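Side-chain contacts in virulence protein vsdE (Salmonella enterica, PDB 5LQ6), which is a cysteine hydrolase effector of Salmonella that suppresses host immune responses and contributes to bacterial virulence: residues A81-H84 and Y85-H89; N127-D130 and E131-K134. The protein carries 4 engineered substitutions. All blocks are in the same frame, centred on the assembly; numbering follows the deposited sequence.

Interaction 1 (A81-H84 and Y85-H89); sequences ACLH and YNIHH
A81, C82, L83 and H84 each accept through O a backbone N-H from the residue four places on, Y85, N86, I87 and H88, which makes two regular turns of alpha-helix. Among the side chains, L83 and I87 meet on one flank, where CG of L83 lies 3.9 Å from CD1 of I87 and the two branched chains cross at a slant. I87 carries CG1 beside its own backbone N (chi1 -70°), and this brings CD1 back along the helix to within 3.5 Å of L83 O. Leucine and isoleucine, apolar and branched, fill this buried side between M61 of helix 55-65 and S147 of strand 147-157. Helix 76-89 is largely buried, consistent with the central helix of a papain-like (clan CA) fold. C76, at its start, is probably the nucleophile of a Cys-His-Asp triad with H165 and D185; the side chain of L83 lies near these residues without touching them. N86 also turns back on the preceding turn: chi1 of -69° sets CG 3.3 Å from C82 O, a carbonyl already bonded to N86 N. The amide itself serves elsewhere, ND2 giving a hydrogen bond to L94 O, while OD1 has a weak one from I93 N. The H84 ring reaches beyond its own helix, where NE2 accepts from Y214 N, consistent with a neutral imidazole, and the side chain packs on S147 and I149. CB of Y85 lies 3.5 Å from A81 O, and the side chain goes on to pack on I115 and F116 of helix 108-116, while its OH is hydrogen-bonded to S11 OG. Over the centre of the Y85 ring, 3.4 Å above the plane, sits CD2 of H89.

Interaction 2 (N127-D130 and E131-K134); sequences NSID and EVEK
S128 OG is gripped twice by E131. It accepts the backbone N-H of E131 (OG to N 3.0 Å, N-H...O 154°) and donates its own proton to the carboxylate, with OG 2.7 Å from E131 OE1. Serine suits this place because its short hydroxyl can fold back towards the chain: with chi1 at 69°, OG stands between S128 N and the carbonyl carbon and faces the first turn. E131 answers with CG beside its own backbone N (chi1 -73°), an extended CG-CD step and OE1 presented by its anti lone pair, turned from OE2. This curls the glutamate back over the start of the helix. OE1 lies 3.5 Å from CB of N127, and a water links N127 N to OE2 by a weak bond at the carboxylate end. A negative group here would be favoured by the helix dipole.

Below this polar lid the turn is apolar on its inner side. CD1 of I129 comes within 4.2 Å of CB of V132, and the beta-branched chains of I129 and V132 pack against the rings of F183 and F209. Facing helix 196-200, D130 forms a salt bridge through OD1 with K200 NZ. The positive K200 probably offsets the like charges of D130 and E133, whose OD2 and OE1 stand 5.6 Å apart. A second water bridges D130 O (2.8 Å) and E133 OE1. S128 is the N-cap of helix 129-143, and the S-x-x-E sequence is that of a capping box, although here the glutamate bonds the serine hydroxyl and not S128 N.

How the interactions relate
Interaction 1 lies in the interior, its centre about 8 Å from that of the chain, on the helix that heads a probable papain-like catalytic region; interaction 2, its centre about 16 Å from that of the chain, lies at the solvent-touched start of helix 129-143. Both are local turns of single helices, and they share no element: their centres are about 22 Å apart, and their nearest atoms about 12 Å. The buried turns of A81-H89 rely on apolar chains, with the polar ends of H84, Y85 and N86 bound by other parts of the fold. At N127-K134 the first turn instead uses a hydroxyl, a carboxylate and two waters, with its apolar side pressed on the four-stranded sheet.

Interaction 1 (A81-H84 and Y85-H89)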
loop_
_atom_site.group_PDB
_atom_site.type_symbol
_atom_site.label_atom_id
_atom_site.label_comp_id
_atom_site.label_asym_id
_atom_site.label_seq_id
_atom_site.Cartn_x
_atom_site.Cartn_y
_atom_site.Cartn_z
ATOM N N ALA A 81 -3.770 0.332 -1.431
ATOM C CA ALA A 81 -3.821 0.160 -2.870
ATOM C C ALA A 81 -4.022 1.489 -3.594
ATOM O O ALA A 81 -3.356 1.769 -4.598
ATOM C CB ALA A 81 -4.947 -0.799 -3.203
ATOM N N CYS A 82 -4.871 2.328 -3.073
ATOM C CA CYS A 82 -5.073 3.697 -3.570
ATOM C C CYS A 82 -3.752 4.467 -3.571
ATOM O O CYS A 82 -3.354 5.092 -4.527
ATOM C CB CYS A 82 -6.073 4.460 -2.726
ATOM S SG CYS A 82 -7.799 3.997 -3.000
ATOM N N LEU A 83 -3.066 4.412 -2.426
ATOM C CA LEU A 83 -1.807 5.132 -2.321
ATOM C C LEU A 83 -0.801 4.591 -3.295
ATOM O O LEU A 83 -0.046 5.331 -3.913
ATOM C CB LEU A 83 -1.290 5.049 -0.878
ATOM C CG LEU A 83 -0.006 5.804 -0.586
ATOM C CD1 LEU A 83 -0.129 7.269 -0.984
ATOM C CD2 LEU A 83 0.360 5.667 0.896
ATOM N N HIS A 84 -0.691 3.261 -3.416
ATOM C CA HIS A 84 0.227 2.664 -4.377
ATOM C C HIS A 84 -0.015 3.112 -5.814
ATOM O O HIS A 84 0.904 3.381 -6.578
ATOM C CB HIS A 84 0.167 1.149 -4.239
ATOM C CG HIS A 84 1.207 0.411 -5.001
ATOM N ND1 HIS A 84 2.524 0.371 -4.609
ATOM C CD2 HIS A 84 1.129 -0.385 -6.085
ATOM C CE1 HIS A 84 3.220 -0.344 -5.458
ATOM N NE2 HIS A 84 2.396 -0.841 -6.358
ATOM N N TYR A 85 -1.284 3.112 -6.169
ATOM C CA TYR A 85 -1.683 3.597 -7.478
ATOM C C TYR A 85 -1.296 5.059 -7.700
ATOM O O TYR A 85 -0.748 5.394 -8.747
ATOM C CB TYR A 85 -3.187 3.419 -7.647
ATOM C CG TYR A 85 -3.800 3.903 -8.950
ATOM C CD1 TYR A 85 -4.170 5.201 -9.126
ATOM C CD2 TYR A 85 -3.975 3.009 -9.972
ATOM C CE1 TYR A 85 -4.770 5.603 -10.332
ATOM C CE2 TYR A 85 -4.595 3.392 -11.174
ATOM C CZ TYR A 85 -4.956 4.705 -11.315
ATOM O OH TYR A 85 -5.550 5.147 -12.537
ATOM N N ASN A 86 -1.598 5.910 -6.741
ATOM C CA ASN A 86 -1.274 7.350 -6.825
ATOM C C ASN A 86 0.246 7.547 -6.947
ATOM O O ASN A 86 0.730 8.346 -7.743
ATOM C CB ASN A 86 -1.813 8.107 -5.620
ATOM C CG ASN A 86 -3.336 8.194 -5.611
ATOM O OD1 ASN A 86 -3.971 7.808 -6.604
ATOM N ND2 ASN A 86 -3.897 8.597 -4.521
ATOM N N ILE A 87 1.029 6.808 -6.158
ATOM C CA ILE A 87 2.453 6.927 -6.269
ATOM C C ILE A 87 2.930 6.527 -7.659
ATOM O O ILE A 87 3.752 7.233 -8.277
ATOM C CB ILE A 87 3.164 6.057 -5.176
ATOM C CG1 ILE A 87 2.942 6.665 -3.823
ATOM C CG2 ILE A 87 4.664 5.901 -5.477
ATOM C CD1 ILE A 87 3.224 5.694 -2.690
ATOM N N HIS A 88 2.397 5.424 -8.198
ATOM C CA HIS A 88 2.805 4.948 -9.499
ATOM C C HIS A 88 2.571 6.051 -10.575
ATOM O O HIS A 88 3.404 6.216 -11.454
ATOM C CB HIS A 88 2.029 3.690 -9.864
ATOM C CG HIS A 88 2.428 3.133 -11.189
ATOM N ND1 HIS A 88 3.541 2.335 -11.339
ATOM C CD2 HIS A 88 1.879 3.274 -12.421
ATOM C CE1 HIS A 88 3.654 1.998 -12.617
ATOM N NE2 HIS A 88 2.674 2.575 -13.292
ATOM N N HIS A 89 1.432 6.716 -10.484
ATOM C CA HIS A 89 1.043 7.729 -11.494
ATOM C C HIS A 89 1.536 9.094 -11.144
ATOM O O HIS A 89 1.304 10.049 -11.902
ATOM C CB HIS A 89 -0.486 7.664 -11.631
ATOM C CG HIS A 89 -0.951 6.430 -12.322
ATOM N ND1 HIS A 89 -0.761 6.209 -13.674
ATOM C CD2 HIS A 89 -1.517 5.296 -11.838
ATOM C CE1 HIS A 89 -1.219 5.005 -13.992
ATOM N NE2 HIS A 89 -1.695 4.436 -12.902
#

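Interaction 2 (N127-D130 and E131-K134)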
loop_
_atom_site.group_PDB
_atom_site.type_symbol
_atom_site.label_atom_id
_atom_site.label_comp_id
_atom_site.label_asym_id
_atom_site.label_seq_id
_atom_site.Cartn_x
_atom_site.Cartn_y
_atom_site.Cartn_z
ATOM N N ASN A 127 10.020 -12.752 7.469
ATOM C CA ASN A 127 9.754 -13.004 8.845
ATOM C C ASN A 127 9.836 -11.813 9.776
ATOM O O ASN A 127 9.600 -11.941 10.984
ATOM C CB ASN A 127 10.770 -14.023 9.367
ATOM C CG ASN A 127 10.597 -15.372 8.754
ATOM O OD1 ASN A 127 9.473 -15.820 8.582
ATOM N ND2 ASN A 127 11.697 -16.045 8.451
ATOM N N SER A 128 10.157 -10.613 9.270
ATOM C CA SER A 128 10.285 -9.450 10.104
ATOM C C SER A 128 10.219 -8.204 9.243
ATOM O O SER A 128 10.503 -8.226 8.044
ATOM C CB SER A 128 11.613 -9.466 10.922
ATOM O OG SER A 128 12.676 -9.295 10.047
ATOM N N ILE A 129 9.846 -7.096 9.865
ATOM C CA ILE A 129 9.858 -5.806 9.167
ATOM C C ILE A 129 11.268 -5.408 8.782
ATOM O O ILE A 129 11.503 -4.801 7.768
ATOM C CB ILE A 129 9.044 -4.783 10.005
ATOM C CG1 ILE A 129 8.651 -3.560 9.144
ATOM C CG2 ILE A 129 9.820 -4.375 11.194
ATOM C CD1 ILE A 129 7.636 -3.881 8.112
ATOM N N ASP A 130 12.275 -5.839 9.555
ATOM C CA ASP A 130 13.649 -5.619 9.192
ATOM C C ASP A 130 14.018 -6.295 7.897
ATOM O O ASP A 130 14.740 -5.773 7.042
ATOM C CB ASP A 130 14.577 -6.131 10.330
ATOM C CG ASP A 130 14.140 -5.628 11.684
ATOM O OD1 ASP A 130 13.116 -6.184 12.273
ATOM O OD2 ASP A 130 14.769 -4.639 12.088
ATOM N N GLU A 131 13.532 -7.514 7.736
ATOM C CA GLU A 131 13.764 -8.253 6.500
ATOM C C GLU A 131 13.012 -7.658 5.322
ATOM O O GLU A 131 13.506 -7.681 4.186
ATOM C CB GLU A 131 13.425 -9.683 6.757
ATOM C CG GLU A 131 14.517 -10.309 7.625
ATOM C CD GLU A 131 14.171 -11.682 8.126
ATOM O OE1 GLU A 131 13.456 -11.729 9.134
ATOM O OE2 GLU A 131 14.666 -12.699 7.531
ATOM N N VAL A 132 11.805 -7.159 5.571
ATOM C CA VAL A 132 11.089 -6.385 4.559
ATOM C C VAL A 132 11.937 -5.209 4.085
ATOM O O VAL A 132 12.083 -4.998 2.862
ATOM C CB VAL A 132 9.755 -5.899 5.095
ATOM C CG1 VAL A 132 9.118 -4.898 4.123
ATOM C CG2 VAL A 132 8.782 -7.055 5.348
ATOM N N GLU A 133 12.495 -4.448 5.019
ATOM C CA GLU A 133 13.333 -3.302 4.620
ATOM C C GLU A 133 14.512 -3.743 3.756
ATOM O O GLU A 133 14.801 -3.152 2.741
ATOM C CB GLU A 133 13.819 -2.551 5.872
ATOM C CG GLU A 133 14.705 -1.370 5.581
ATOM C CD GLU A 133 15.382 -0.806 6.819
ATOM O OE1 GLU A 133 15.958 -1.588 7.602
ATOM O OE2 GLU A 133 15.311 0.419 7.022
ATOM N N LYS A 134 15.190 -4.793 4.176
ATOM C CA LYS A 134 16.364 -5.277 3.439
ATOM C C LYS A 134 15.981 -5.737 2.049
ATOM O O LYS A 134 16.670 -5.429 1.045
ATOM C CB LYS A 134 16.986 -6.464 4.218
ATOM C CG LYS A 134 18.185 -7.072 3.510
ATOM C CD LYS A 134 18.723 -8.263 4.277
ATOM C CE LYS A 134 19.428 -9.241 3.339
ATOM N NZ LYS A 134 20.247 -10.257 4.071
HETATM O O HOH W 1 12.469 -13.492 6.039
HETATM O O HOH W 2 16.800 -4.123 7.873
#